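3-keto-5-aminohexanoate cleavage enzyme (Burkholderia xenovorans LB400, PDB 3E49) is a zinc-binding TIM-barrel protein that probably cleaves beta-keto acids such as 3-keto-5-aminohexanoate. Local coordinates at residues M106-S111 and G302-Q307. Residues are numbered along the deposited sequence; the frame is centred on the assembly and turned at random.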
# COMPACT_ATOMS: atom_id res chain seq x y z
N MSE A 106 18.29 -30.46 -19.23
CA MSE A 106 17.23 -30.80 -18.31
C MSE A 106 17.60 -30.50 -16.87
O MSE A 106 17.59 -31.39 -16.01
CB MSE A 106 16.87 -32.28 -18.48
CG MSE A 106 16.43 -32.55 -19.89
SE MSE A 106 16.09 -34.46 -20.19
CE MSE A 106 15.85 -34.37 -22.04
N PRO A 107 17.90 -29.23 -16.58
CA PRO A 107 18.31 -28.84 -15.23
C PRO A 107 17.15 -28.94 -14.22
O PRO A 107 16.03 -29.07 -14.61
CB PRO A 107 18.77 -27.39 -15.43
CG PRO A 107 17.96 -26.91 -16.53
CD PRO A 107 17.80 -28.06 -17.47
N GLU A 108 17.46 -28.87 -12.94
CA GLU A 108 16.44 -28.89 -11.89
C GLU A 108 15.61 -27.62 -11.95
O GLU A 108 14.42 -27.61 -11.67
CB GLU A 108 17.12 -28.96 -10.53
CG GLU A 108 17.71 -30.34 -10.20
CD GLU A 108 18.30 -30.35 -8.84
OE1 GLU A 108 17.64 -30.87 -7.90
OE2 GLU A 108 19.44 -29.85 -8.69
N LEU A 109 16.29 -26.54 -12.31
CA LEU A 109 15.65 -25.23 -12.45
C LEU A 109 16.02 -24.60 -13.78
O LEU A 109 17.14 -24.80 -14.28
CB LEU A 109 16.13 -24.27 -11.34
CG LEU A 109 15.51 -24.31 -9.97
CD1 LEU A 109 16.34 -23.45 -8.96
CD2 LEU A 109 14.02 -23.92 -10.05
N ALA A 110 15.09 -23.79 -14.31
CA ALA A 110 15.37 -22.95 -15.46
C ALA A 110 14.67 -21.61 -15.20
O ALA A 110 13.61 -21.59 -14.55
CB ALA A 110 14.84 -23.57 -16.74
N SER A 111 15.24 -20.51 -15.68
CA SER A 111 14.58 -19.22 -15.48
C SER A 111 13.49 -19.11 -16.52
O SER A 111 13.60 -19.71 -17.59
CB SER A 111 15.60 -18.09 -15.60
OG SER A 111 16.03 -17.95 -16.95
N GLY A 302 10.73 -28.04 -4.23
CA GLY A 302 10.20 -29.28 -4.82
C GLY A 302 11.04 -29.75 -6.00
O GLY A 302 10.49 -30.19 -7.01
N LEU A 303 12.36 -29.67 -5.88
CA LEU A 303 13.26 -29.97 -7.00
C LEU A 303 13.55 -31.49 -7.17
O LEU A 303 13.46 -32.25 -6.21
CB LEU A 303 14.55 -29.16 -6.85
CG LEU A 303 14.39 -27.62 -6.92
CD1 LEU A 303 15.77 -27.02 -6.92
CD2 LEU A 303 13.60 -27.20 -8.15
N LYS A 304 13.90 -31.89 -8.39
CA LYS A 304 14.07 -33.32 -8.73
C LYS A 304 15.35 -34.03 -8.26
O LYS A 304 15.40 -35.27 -8.20
CB LYS A 304 13.86 -33.53 -10.22
CG LYS A 304 14.91 -32.92 -11.13
CD LYS A 304 14.57 -33.19 -12.59
CE LYS A 304 15.48 -32.41 -13.51
NZ LYS A 304 15.34 -32.79 -14.97
N GLY A 305 16.38 -33.29 -7.88
CA GLY A 305 17.61 -33.90 -7.40
C GLY A 305 18.77 -33.70 -8.36
O GLY A 305 18.59 -33.74 -9.58
N PRO A 306 19.98 -33.52 -7.79
CA PRO A 306 21.20 -33.17 -8.51
C PRO A 306 21.67 -34.19 -9.52
O PRO A 306 22.47 -33.87 -10.39
CB PRO A 306 22.25 -33.04 -7.40
CG PRO A 306 21.71 -33.80 -6.26
CD PRO A 306 20.22 -33.71 -6.35
N GLN A 307 21.21 -35.43 -9.37
CA GLN A 307 21.61 -36.48 -10.26
C GLN A 307 20.60 -36.67 -11.36
O GLN A 307 20.92 -37.25 -12.38
CB GLN A 307 21.88 -37.77 -9.48
CG GLN A 307 22.93 -37.61 -8.35
CD GLN A 307 24.29 -37.06 -8.83
OE1 GLN A 307 24.72 -37.30 -9.98
NE2 GLN A 307 24.97 -36.32 -7.95
O HOH W 1 13.21 -29.88 -10.54
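Gly-305 N donates to Glu-108 OE1 at 2.7 Å, a bent bond (133° at the hydrogen) that meets the carboxylate from above its plane. The same oxygen forms a salt bridge with Arg-298 of helix 294-301, so two donors grip OE1, which would tend to favour the charged form. Lys-304 reaches the other way: its NZ donates to Met-106 O at 2.8 Å from above the carbonyl plane, and also binds Asn-165 O. With CG between the backbone N and the carbonyl carbon (chi1 68°) and the rest of the chain extended, the lysine crosses Glu-108 at a slant, CG to CG 3.9 Å, to reach the residue just after helix 95-105. A water joins Glu-108 O to Lys-304 N. Further in, Leu-303 points toward segment 106-111 and crosses Leu-109 at about a right angle, CD2 to CD2 3.8 Å, while also touching Val-82 of the neighbouring strand. Gly-302 ends helix 294-301 in a Schellman motif. This is the N-terminal end of the strands of a TIM barrel, where the loop after the last helix packs against neighbouring parallel strands 82-85, 109-113 and 168-173.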